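401aa long hypothetical glucose-1-phosphate thymidylyltransferase (PDB 2GGO) acts as a bifunctional enzyme in the synthesis of UDP-N-acetylglucosamine and UDP-N-acetylgalactosamine, pairing a nucleotidyltransferase domain with a hexapeptide-repeat domain. Local coordinates at residues 252-257 / 271-276; 290-295 / 307-312. All blocks are in the same frame, centred on the assembly; numbering follows the deposited sequence.

Interaction 1. Residues 252-257 / 271-276; sequences EIKSGT and IGPNSY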
# COMPACT_ATOMS: atom_id res chain seq x y z
N GLU A 252 26.56 -3.01 0.18
CA GLU A 252 27.87 -2.76 -0.39
C GLU A 252 27.68 -1.85 -1.56
O GLU A 252 26.86 -2.14 -2.43
CB GLU A 252 28.48 -4.08 -0.89
CG GLU A 252 30.03 -4.02 -1.06
CD GLU A 252 30.60 -5.01 -2.13
OE1 GLU A 252 29.84 -5.90 -2.64
OE2 GLU A 252 31.83 -4.87 -2.45
N ILE A 253 28.41 -0.73 -1.56
CA ILE A 253 28.36 0.26 -2.64
C ILE A 253 29.74 0.49 -3.29
O ILE A 253 30.68 0.93 -2.66
CB ILE A 253 27.81 1.58 -2.14
CG1 ILE A 253 26.54 1.33 -1.27
CG2 ILE A 253 27.59 2.49 -3.28
CD1 ILE A 253 25.64 2.49 -1.10
N LYS A 254 29.82 0.16 -4.58
CA LYS A 254 31.05 0.09 -5.32
C LYS A 254 31.30 1.36 -6.06
O LYS A 254 30.39 2.15 -6.34
CB LYS A 254 30.98 -1.07 -6.31
CG LYS A 254 30.61 -2.39 -5.65
CD LYS A 254 30.82 -3.55 -6.58
CE LYS A 254 30.51 -4.95 -5.92
NZ LYS A 254 30.25 -5.99 -6.98
N SER A 255 32.57 1.55 -6.35
CA SER A 255 33.07 2.81 -6.89
C SER A 255 32.36 3.22 -8.17
O SER A 255 31.84 2.37 -8.90
CB SER A 255 34.59 2.69 -7.09
OG SER A 255 35.18 2.14 -5.91
N GLY A 256 32.29 4.52 -8.42
CA GLY A 256 31.65 5.01 -9.62
C GLY A 256 30.18 5.24 -9.40
O GLY A 256 29.53 5.94 -10.18
N THR A 257 29.65 4.69 -8.31
CA THR A 257 28.26 4.91 -7.97
C THR A 257 27.99 6.35 -7.56
O THR A 257 28.80 6.96 -6.89
CB THR A 257 27.80 3.97 -6.90
OG1 THR A 257 27.95 2.64 -7.37
CG2 THR A 257 26.36 4.22 -6.56
N ILE A 271 25.26 -2.55 -4.84
CA ILE A 271 25.03 -1.46 -5.77
C ILE A 271 26.34 -1.23 -6.47
O ILE A 271 27.37 -1.25 -5.84
CB ILE A 271 24.66 -0.12 -5.05
CG1 ILE A 271 23.56 -0.37 -4.04
CG2 ILE A 271 24.16 0.94 -6.08
CD1 ILE A 271 22.31 -0.86 -4.71
N GLY A 272 26.30 -1.02 -7.78
CA GLY A 272 27.51 -0.67 -8.49
C GLY A 272 28.23 -1.83 -9.16
O GLY A 272 27.76 -2.99 -9.14
N PRO A 273 29.34 -1.52 -9.82
CA PRO A 273 29.97 -0.20 -9.92
C PRO A 273 29.24 0.70 -10.92
O PRO A 273 28.48 0.17 -11.71
CB PRO A 273 31.34 -0.53 -10.49
CG PRO A 273 31.13 -1.76 -11.28
CD PRO A 273 30.07 -2.54 -10.59
N ASN A 274 29.44 2.02 -10.85
CA ASN A 274 28.95 2.87 -11.92
C ASN A 274 27.43 2.81 -12.02
O ASN A 274 26.84 2.81 -13.08
CB ASN A 274 29.60 2.44 -13.23
CG ASN A 274 31.13 2.66 -13.23
OD1 ASN A 274 31.62 3.61 -12.62
ND2 ASN A 274 31.90 1.76 -13.92
N SER A 275 26.77 2.73 -10.87
CA SER A 275 25.33 2.89 -10.81
C SER A 275 24.93 4.33 -10.53
O SER A 275 25.68 5.09 -9.94
CB SER A 275 24.77 2.03 -9.72
OG SER A 275 25.00 0.68 -10.01
N TYR A 276 23.69 4.68 -10.83
CA TYR A 276 23.21 6.04 -10.56
C TYR A 276 21.88 5.92 -9.85
O TYR A 276 20.92 5.53 -10.46
CB TYR A 276 23.01 6.80 -11.88
CG TYR A 276 22.61 8.30 -11.84
CD1 TYR A 276 22.66 9.06 -10.69
CD2 TYR A 276 22.16 8.92 -13.01
CE1 TYR A 276 22.28 10.42 -10.71
CE2 TYR A 276 21.76 10.27 -13.03
CZ TYR A 276 21.84 11.00 -11.87
OH TYR A 276 21.50 12.32 -11.88
O HOH W 1 28.77 -5.51 -9.07
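T257 and I271 meet inside a corner of the left-handed parallel beta-helix formed by the hexapeptide repeats, where residues 252-257 and 271-276 are stacked as successive coils. The two side chains cross at about a right angle, methyl against methyl, with T257 CG2 4.0 Å from I271 CG2. In T257, OG1 stands beside the backbone N (chi1 -60°), anti to the carbonyl carbon, which puts CG2 anti to N and against I271 and swings the hydroxyl back over the turn. There OG1 donates to K254 O at 2.7 Å, 22° out of the carbonyl plane; T257 N reaches the same oxygen, so two donors of one residue close the type II turn K254-T257. With alanine in place of this threonine, K254 O would probably keep the backbone donor alone and a gap would open beside I271 CG2. On this inner side I253 CG2 also packs on I271 CB, and both isoleucines touch I265 of the strand 263-265.

K254 reaches across to the neighbouring coil: its CB lies against P273 CA, and the extended chain runs past the carbonyl of G272, carrying NZ to a water that in turn donates to G272 O. P273 follows a cis peptide bond and brings its CB to 3.3 Å from S255 O, the oxygen that also accepts from N274 N. S255 OG bonds back to D237 O and E236 OE1 of the preceding coil. Before the corner the coils pair as parallel strands: I271 N donates to E252 O, and I271 O receives K254 N. At the outer end of the turn, G256 has no side chain to obstruct the N274 amide, whose OD1 approaches G256 CA to 3.3 Å.

Interaction 2. Residues 290-295 / 307-312; sequences GASVEV and PHLSYV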
# COMPACT_ATOMS: atom_id res chain seq x y z
N GLY A 290 23.26 -2.85 -10.78
CA GLY A 290 24.58 -3.04 -11.49
C GLY A 290 25.11 -1.89 -12.28
O GLY A 290 24.61 -0.78 -12.15
N ALA A 291 26.09 -2.13 -13.13
CA ALA A 291 26.78 -1.07 -13.85
C ALA A 291 25.90 -0.57 -14.94
O ALA A 291 25.29 -1.40 -15.67
CB ALA A 291 28.09 -1.57 -14.40
N SER A 292 25.91 0.75 -15.13
CA SER A 292 25.02 1.42 -16.06
C SER A 292 23.57 1.19 -15.84
O SER A 292 22.82 1.10 -16.85
CB SER A 292 25.34 1.07 -17.52
OG SER A 292 26.69 1.29 -17.89
N VAL A 293 23.16 1.09 -14.57
CA VAL A 293 21.75 0.99 -14.21
C VAL A 293 21.35 2.27 -13.51
O VAL A 293 22.03 2.74 -12.56
CB VAL A 293 21.46 -0.27 -13.34
CG1 VAL A 293 20.02 -0.26 -12.84
CG2 VAL A 293 21.78 -1.51 -14.11
N GLU A 294 20.23 2.87 -13.93
CA GLU A 294 19.79 4.11 -13.29
C GLU A 294 18.35 3.83 -12.78
O GLU A 294 17.54 3.19 -13.46
CB GLU A 294 19.90 5.30 -14.28
CG GLU A 294 19.42 6.74 -13.76
CD GLU A 294 19.30 7.80 -14.84
OE1 GLU A 294 20.00 7.80 -15.86
OE2 GLU A 294 18.45 8.69 -14.68
N VAL A 295 18.05 4.30 -11.57
CA VAL A 295 16.74 4.16 -10.95
C VAL A 295 16.31 5.51 -10.40
O VAL A 295 17.15 6.27 -9.91
CB VAL A 295 16.78 3.12 -9.78
CG1 VAL A 295 15.42 3.02 -9.08
CG2 VAL A 295 17.22 1.77 -10.27
N PRO A 307 20.58 -5.84 -13.01
CA PRO A 307 22.05 -5.76 -12.97
C PRO A 307 22.78 -5.07 -14.11
O PRO A 307 23.94 -4.69 -13.86
CB PRO A 307 22.46 -7.20 -12.92
CG PRO A 307 21.36 -7.83 -13.90
CD PRO A 307 20.12 -7.14 -13.51
N HIS A 308 22.17 -4.83 -15.29
CA HIS A 308 22.91 -4.20 -16.40
C HIS A 308 22.15 -3.32 -17.32
O HIS A 308 21.16 -3.77 -17.74
CB HIS A 308 23.36 -5.29 -17.42
CG HIS A 308 23.87 -6.56 -16.82
ND1 HIS A 308 25.18 -6.75 -16.33
CD2 HIS A 308 23.29 -7.76 -16.77
CE1 HIS A 308 25.28 -7.98 -15.88
NE2 HIS A 308 24.19 -8.66 -16.29
N LEU A 309 22.60 -2.10 -17.63
CA LEU A 309 22.10 -1.38 -18.80
C LEU A 309 20.63 -1.12 -18.85
O LEU A 309 20.05 -1.05 -19.94
CB LEU A 309 22.63 -2.02 -20.06
CG LEU A 309 24.18 -1.98 -20.16
CD1 LEU A 309 24.82 -3.12 -21.10
CD2 LEU A 309 24.58 -0.78 -20.83
N SER A 310 20.16 -0.64 -17.70
CA SER A 310 18.76 -0.48 -17.40
C SER A 310 18.40 0.88 -16.78
O SER A 310 19.20 1.53 -16.02
CB SER A 310 18.32 -1.69 -16.56
OG SER A 310 17.93 -2.75 -17.47
N TYR A 311 17.22 1.39 -17.16
CA TYR A 311 16.67 2.55 -16.53
C TYR A 311 15.34 2.12 -15.90
O TYR A 311 14.49 1.60 -16.61
CB TYR A 311 16.39 3.64 -17.63
CG TYR A 311 15.73 4.86 -17.02
CD1 TYR A 311 16.30 5.52 -15.98
CD2 TYR A 311 14.47 5.21 -17.38
CE1 TYR A 311 15.62 6.56 -15.34
CE2 TYR A 311 13.82 6.22 -16.84
CZ TYR A 311 14.38 6.92 -15.83
OH TYR A 311 13.66 7.95 -15.26
N VAL A 312 15.12 2.39 -14.60
CA VAL A 312 13.81 2.16 -13.94
C VAL A 312 13.36 3.48 -13.39
O VAL A 312 14.01 4.01 -12.51
CB VAL A 312 13.92 1.10 -12.77
CG1 VAL A 312 12.61 0.75 -12.12
CG2 VAL A 312 14.51 -0.21 -13.31
O HOH W 2 26.66 -5.00 -13.39
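G290 begins the contact with P307 at a corner of the left-handed parallel beta-helix, its CA 3.0 Å from P307 O in a CA-H...O contact. Next along the chain, A291 N gives its hydrogen to a water that itself donates to P307 O, while A291 O receives only a weak bond from L309 N. S292, at the exposed tip of the type II turn G290-V293, lays its CB against L309 CD2 at 3.9 Å; its carbonyl accepts from S310 N. V293 turns inward. With CG1 opposite the backbone N (chi1 173°), its other methyl, CG2, lies 3.5 Å from H308 N, over the backbone of the neighbouring coil.

From E294 onward the coils pair as regular parallel strands. E294 N donates to S310 O at 2.7 Å, and E294 O takes V312 N in a similarly straight bond. The E294 side chain crosses the Y311 side chain obliquely: CB sits in plane at the ring edge, and the carboxylate is turned 71° from the ring plane, OE2 coming at a slant to CE1. R278 of the preceding coil forms a salt bridge with that same OE2, which probably steadies the carboxylate beside the tyrosine. V295, on the buried face, lies alongside V312 and points the same way, with V295 CG2 4.2 Å from V312 CB.

In the fold
Both interactions stack successive coils at the same corner of the beta-helix, with centres about 10 Å apart, and each runs from buried aliphatic packing out to an exposed turn. S275 OG probably hydrogen-bonds to G290 O, and N274 O probably accepts from S292 N, so 271-276 lies directly on 290-295 and the four segments form one continuous stack. Interaction 1 is mainly the turn, with a threonine hydroxyl, a cis-proline and a water-linked lysine; its strand pairing (I253 with I271) precedes the corner. In interaction 2 the pairing (E294 and V295 with Y311 and V312) follows it, with two stacked valines inside and a glutamate beside a tyrosine outside. Y276 packs on E294, joining the outer faces.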